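Local coordinates for protein type I polyketide synthase PikAII (Streptomyces venezuelae, PDB 3QP9) that carries a C2-type ketoreductase of a modular polyketide synthase, a class that does not reduce its substrate but probably epimerises the alpha-substituent of carrier-bound polyketide intermediates, at residues Leu383-Ala388 with Gln428-Gly433; Ser245-Ala250 with Ala474-Leu479. All coordinates share one frame; numbering follows the deposited sequence.

Contact 1 (Leu383-Ala388 with Gln428-Gly433)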
loop_
_atom_site.group_PDB
_atom_site.type_symbol
_atom_site.label_atom_id
_atom_site.label_comp_id
_atom_site.label_asym_id
_atom_site.label_seq_id
_atom_site.Cartn_x
_atom_site.Cartn_y
_atom_site.Cartn_z
ATOM N N LEU A 383 18.826 5.085 -4.715
ATOM C CA LEU A 383 20.245 4.828 -5.112
ATOM C C LEU A 383 20.425 4.092 -6.439
ATOM O O LEU A 383 21.408 4.349 -7.182
ATOM C CB LEU A 383 20.985 4.087 -3.985
ATOM C CG LEU A 383 20.825 4.800 -2.636
ATOM C CD1 LEU A 383 21.140 3.816 -1.505
ATOM C CD2 LEU A 383 21.719 6.067 -2.585
ATOM N N LEU A 384 19.504 3.170 -6.744
ATOM C CA LEU A 384 19.520 2.453 -8.030
ATOM C C LEU A 384 19.129 3.354 -9.183
ATOM O O LEU A 384 19.592 3.153 -10.316
ATOM C CB LEU A 384 18.600 1.235 -8.035
ATOM C CG LEU A 384 18.969 0.039 -7.128
ATOM C CD1 LEU A 384 18.047 -1.152 -7.306
ATOM C CD2 LEU A 384 20.454 -0.383 -7.283
ATOM N N ARG A 385 18.232 4.296 -8.903
ATOM C CA ARG A 385 17.811 5.314 -9.866
ATOM C C ARG A 385 19.055 6.157 -10.145
ATOM O O ARG A 385 19.429 6.360 -11.302
ATOM C CB ARG A 385 16.634 6.148 -9.273
ATOM C CG ARG A 385 15.335 6.212 -10.168
ATOM C CD ARG A 385 13.967 6.539 -9.447
ATOM N NE ARG A 385 14.045 7.155 -8.110
ATOM C CZ ARG A 385 14.488 8.391 -7.810
ATOM N NH1 ARG A 385 14.960 9.225 -8.749
ATOM N NH2 ARG A 385 14.481 8.784 -6.536
ATOM N N GLU A 386 19.713 6.602 -9.071
ATOM C CA GLU A 386 20.865 7.512 -9.129
ATOM C C GLU A 386 22.107 6.875 -9.818
ATOM O O GLU A 386 22.955 7.579 -10.373
ATOM C CB GLU A 386 21.136 8.145 -7.723
ATOM C CG GLU A 386 20.333 9.485 -7.490
ATOM C CD GLU A 386 20.102 9.969 -6.001
ATOM O OE1 GLU A 386 19.118 10.740 -5.738
ATOM O OE2 GLU A 386 20.920 9.619 -5.121
ATOM N N ALA A 387 22.179 5.540 -9.826
ATOM C CA ALA A 387 23.222 4.832 -10.532
ATOM C C ALA A 387 22.860 4.613 -12.016
ATOM O O ALA A 387 23.539 3.880 -12.699
ATOM C CB ALA A 387 23.570 3.481 -9.834
ATOM N N ALA A 388 21.823 5.274 -12.527
ATOM C CA ALA A 388 21.436 5.002 -13.928
ATOM C C ALA A 388 21.835 6.129 -14.873
ATOM O O ALA A 388 21.380 7.251 -14.702
ATOM C CB ALA A 388 19.962 4.690 -14.031
ATOM N N GLN A 428 5.046 4.306 -10.264
ATOM C CA GLN A 428 5.764 5.560 -10.562
ATOM C C GLN A 428 6.499 5.407 -11.900
ATOM O O GLN A 428 6.924 4.294 -12.221
ATOM C CB GLN A 428 6.832 5.811 -9.510
ATOM C CG GLN A 428 6.316 6.267 -8.191
ATOM C CD GLN A 428 7.342 7.035 -7.394
ATOM O OE1 GLN A 428 7.373 8.296 -7.377
ATOM N NE2 GLN A 428 8.169 6.297 -6.701
ATOM N N HIS A 429 6.657 6.472 -12.678
ATOM C CA HIS A 429 7.409 6.364 -13.929
ATOM C C HIS A 429 8.917 6.295 -13.615
ATOM O O HIS A 429 9.448 7.048 -12.767
ATOM C CB HIS A 429 7.110 7.594 -14.785
ATOM C CG HIS A 429 7.594 7.505 -16.210
ATOM N ND1 HIS A 429 6.766 7.729 -17.289
ATOM C CD2 HIS A 429 8.824 7.248 -16.730
ATOM C CE1 HIS A 429 7.457 7.589 -18.413
ATOM N NE2 HIS A 429 8.708 7.294 -18.100
ATOM N N ARG A 430 9.641 5.439 -14.307
ATOM C CA ARG A 430 11.106 5.513 -14.167
ATOM C C ARG A 430 11.745 5.532 -15.489
ATOM O O ARG A 430 11.820 4.476 -16.133
ATOM C CB ARG A 430 11.673 4.343 -13.336
ATOM C CG ARG A 430 11.580 4.603 -11.810
ATOM C CD ARG A 430 11.967 3.363 -10.950
ATOM N NE ARG A 430 11.342 3.522 -9.649
ATOM C CZ ARG A 430 10.031 3.322 -9.406
ATOM N NH1 ARG A 430 9.188 2.879 -10.379
ATOM N NH2 ARG A 430 9.563 3.527 -8.170
ATOM N N ALA A 431 12.257 6.724 -15.843
ATOM C CA ALA A 431 12.869 7.010 -17.137
ATOM C C ALA A 431 14.003 6.055 -17.453
ATOM O O ALA A 431 14.180 5.653 -18.612
ATOM C CB ALA A 431 13.359 8.488 -17.212
ATOM N N ASP A 432 14.788 5.687 -16.449
ATOM C CA ASP A 432 15.961 4.849 -16.776
ATOM C C ASP A 432 16.055 3.523 -16.018
ATOM O O ASP A 432 17.014 2.767 -16.201
ATOM C CB ASP A 432 17.284 5.662 -16.739
ATOM C CG ASP A 432 17.523 6.470 -18.054
ATOM O OD1 ASP A 432 16.814 7.465 -18.278
ATOM O OD2 ASP A 432 18.394 6.091 -18.868
ATOM N N GLY A 433 15.055 3.220 -15.198
ATOM C CA GLY A 433 15.155 2.059 -14.301
ATOM C C GLY A 433 15.343 2.599 -12.897
ATOM O O GLY A 433 15.289 3.816 -12.724
#
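The CA atoms of Arg385 and Gly433 lie 6.1 Å apart, and those of Ala388 and Asp432 6.2 Å, where the end of helix 363-386 meets the irregular segment 428-433. Arg385 reaches over with the methylene part of its chain: its CG lies 3.5 Å from the carbonyl O of Gly433, and its CD rests 3.9 Å from Arg430 CG. The two arginine side chains cross at about a right angle. Arg430 is extended from CG to NE, whereas Arg385 bends at chi3 (18°), which turns its guanidinium out of the line of its methylenes. The NE atoms of Arg385 and Arg430 remain 4.8 Å apart, and both form salt bridges with Asp381, one to each carboxylate oxygen. That shared anion probably offsets the like charges, and long aliphatic stems suit arginine to a place where it must both pack and reach an acid. Beyond the helix, Ala388 CB touches Asp432 CB at 3.9 Å; the small methyl lets the chains come close while the carboxylate occupies an exposed position. Gly433 has phi 108° and psi -180°, where a side chain would collide with the preceding carbonyl O. The arrangement belongs to the Rossmann fold of the KR domain: a helix end packs on the connection that leads from helix 413-426 into strand 435-441.

Contact 2 (Ser245-Ala250 with Ala474-Leu479)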
loop_
_atom_site.group_PDB
_atom_site.type_symbol
_atom_site.label_atom_id
_atom_site.label_comp_id
_atom_site.label_asym_id
_atom_site.label_seq_id
_atom_site.Cartn_x
_atom_site.Cartn_y
_atom_site.Cartn_z
ATOM N N SER A 245 10.346 -13.457 -20.505
ATOM C CA SER A 245 11.739 -13.125 -20.710
ATOM C C SER A 245 12.544 -13.166 -19.406
ATOM O O SER A 245 11.953 -13.084 -18.289
ATOM C CB SER A 245 11.945 -11.829 -21.474
ATOM O OG SER A 245 11.104 -10.800 -21.027
ATOM N N PRO A 246 13.873 -13.360 -19.544
ATOM C CA PRO A 246 14.728 -13.439 -18.364
ATOM C C PRO A 246 14.688 -12.154 -17.569
ATOM O O PRO A 246 14.658 -11.052 -18.149
ATOM C CB PRO A 246 16.140 -13.697 -18.973
ATOM C CG PRO A 246 15.833 -14.441 -20.247
ATOM C CD PRO A 246 14.619 -13.685 -20.786
ATOM N N TRP A 247 14.670 -12.298 -16.245
ATOM C CA TRP A 247 14.636 -11.188 -15.386
ATOM C C TRP A 247 15.920 -11.086 -14.510
ATOM O O TRP A 247 15.976 -10.226 -13.689
ATOM C CB TRP A 247 13.362 -11.180 -14.485
ATOM C CG TRP A 247 13.074 -12.419 -13.632
ATOM C CD1 TRP A 247 12.396 -13.524 -14.037
ATOM C CD2 TRP A 247 13.438 -12.652 -12.272
ATOM N NE1 TRP A 247 12.334 -14.447 -13.040
ATOM C CE2 TRP A 247 12.941 -13.934 -11.923
ATOM C CE3 TRP A 247 14.198 -11.934 -11.335
ATOM C CZ2 TRP A 247 13.137 -14.521 -10.651
ATOM C CZ3 TRP A 247 14.357 -12.479 -10.067
ATOM C CH2 TRP A 247 13.851 -13.776 -9.741
ATOM N N TRP A 248 16.880 -12.010 -14.682
ATOM C CA TRP A 248 18.185 -11.968 -14.010
ATOM C C TRP A 248 19.187 -12.536 -15.038
ATOM O O TRP A 248 18.774 -13.216 -16.047
ATOM C CB TRP A 248 18.248 -12.651 -12.642
ATOM C CG TRP A 248 17.775 -14.069 -12.623
ATOM C CD1 TRP A 248 16.539 -14.498 -12.208
ATOM C CD2 TRP A 248 18.485 -15.243 -13.089
ATOM N NE1 TRP A 248 16.450 -15.868 -12.361
ATOM C CE2 TRP A 248 17.611 -16.346 -12.918
ATOM C CE3 TRP A 248 19.796 -15.478 -13.625
ATOM C CZ2 TRP A 248 17.980 -17.655 -13.274
ATOM C CZ3 TRP A 248 20.165 -16.786 -13.974
ATOM C CH2 TRP A 248 19.268 -17.849 -13.827
ATOM N N GLN A 249 20.460 -12.126 -14.890
ATOM C CA GLN A 249 21.497 -12.681 -15.787
ATOM C C GLN A 249 22.419 -13.632 -14.978
ATOM O O GLN A 249 22.722 -13.333 -13.894
ATOM C CB GLN A 249 22.316 -11.585 -16.502
ATOM C CG GLN A 249 21.572 -10.394 -17.122
ATOM C CD GLN A 249 22.572 -9.206 -17.430
ATOM O OE1 GLN A 249 22.205 -8.168 -17.950
ATOM N NE2 GLN A 249 23.830 -9.393 -17.071
ATOM N N ALA A 250 22.767 -14.806 -15.483
ATOM C CA ALA A 250 23.654 -15.771 -14.754
ATOM C C ALA A 250 25.013 -15.144 -14.312
ATOM O O ALA A 250 25.548 -15.496 -13.209
ATOM C CB ALA A 250 23.958 -16.987 -15.635
ATOM N N ALA A 474 5.276 -18.970 -8.907
ATOM C CA ALA A 474 4.343 -17.909 -9.288
ATOM C C ALA A 474 5.104 -16.596 -9.436
ATOM O O ALA A 474 4.861 -15.826 -10.356
ATOM C CB ALA A 474 3.245 -17.798 -8.248
ATOM N N LEU A 475 6.099 -16.385 -8.572
ATOM C CA LEU A 475 6.922 -15.153 -8.631
ATOM C C LEU A 475 7.679 -15.114 -9.951
ATOM O O LEU A 475 7.680 -14.110 -10.668
ATOM C CB LEU A 475 7.895 -15.182 -7.447
ATOM C CG LEU A 475 8.857 -13.974 -7.460
ATOM C CD1 LEU A 475 8.188 -12.572 -7.364
ATOM C CD2 LEU A 475 9.793 -14.248 -6.253
ATOM N N ASP A 476 8.347 -16.232 -10.280
ATOM C CA ASP A 476 9.087 -16.305 -11.535
ATOM C C ASP A 476 8.181 -16.049 -12.790
ATOM O O ASP A 476 8.632 -15.366 -13.751
ATOM C CB ASP A 476 9.762 -17.691 -11.638
ATOM C CG ASP A 476 10.565 -17.839 -12.926
ATOM O OD1 ASP A 476 10.093 -18.518 -13.838
ATOM O OD2 ASP A 476 11.597 -17.172 -13.085
ATOM N N THR A 477 7.003 -16.701 -12.848
ATOM C CA THR A 477 6.065 -16.477 -13.960
ATOM C C THR A 477 5.754 -14.969 -14.085
ATOM O O THR A 477 5.869 -14.400 -15.205
ATOM C CB THR A 477 4.819 -17.336 -13.738
ATOM O OG1 THR A 477 5.235 -18.711 -13.753
ATOM C CG2 THR A 477 3.753 -17.150 -14.809
ATOM N N ALA A 478 5.450 -14.300 -12.959
ATOM C CA ALA A 478 5.129 -12.887 -13.007
ATOM C C ALA A 478 6.266 -12.051 -13.484
ATOM O O ALA A 478 6.027 -11.138 -14.294
ATOM C CB ALA A 478 4.647 -12.322 -11.575
ATOM N N LEU A 479 7.499 -12.295 -12.981
ATOM C CA LEU A 479 8.636 -11.372 -13.303
ATOM C C LEU A 479 8.914 -11.656 -14.761
ATOM O O LEU A 479 9.259 -10.790 -15.536
ATOM C CB LEU A 479 9.899 -11.674 -12.454
ATOM C CG LEU A 479 9.638 -11.388 -10.970
ATOM C CD1 LEU A 479 10.866 -11.869 -10.158
ATOM C CD2 LEU A 479 9.299 -9.833 -10.714
#
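Trp247 meets Leu479 and Asp476 with different parts of one indole: a face for the leucine, the N-H for the acid. Leu479 lies on helix 468-481 and spreads its CD1 methyl over the six-membered ring in a CH-pi contact, close to the ring normal, while its CB rests 3.5 Å from Trp247 CG. Leucine suits this place because its CB lies against the five-membered ring while one terminal methyl reaches on to cover the six-membered ring. The opposite face is covered by Trp248, whose CD1 stands 3.4 Å above the ring plane, so that the indole is sandwiched between its chain neighbour and the helix. At the ring edge NE1 donates to Asp476 OD2, 2.8 Å away, along a nearly straight bond of 164° at the hydrogen. The oxygen lies near the indole plane, yet the N-H comes to it from above the carboxylate plane; the two planes are 50° apart. Asp476 projects from the helix with CG anti to the backbone N (chi1 -180°), and its bond satisfies the polar atom of a buried tryptophan and, with the packing on both faces, helps to fix the rotation of the ring. Trp247 also touches Leu271 of helix 262-274, and Leu479 packs on Val398 of strand 396-402 and Thr437 of strand 435-441. The indole thus lies between helices 262-274 and 468-481, touching both, beside those parallel strands.

How the contacts relate
Contact 1 is a surface contact, with Gly433 its one buried participant, whereas contact 2 is partly buried and centres on the enclosed pair Trp247 and Leu479. Their chemistry follows this: the segments of contact 1 meet through aliphatic stems and a methyl while the arginine charges go to Asp381, and contact 2 joins apolar packing to a directed hydrogen bond. They share no helix, but strand 435-441 relates them, since contact 1 lies on the connection entering it and Leu479 of contact 2 packs on Thr437 within it. The contacts do not touch; their centres are about 20 Å apart, and contact 2 joins segments much farther apart in sequence.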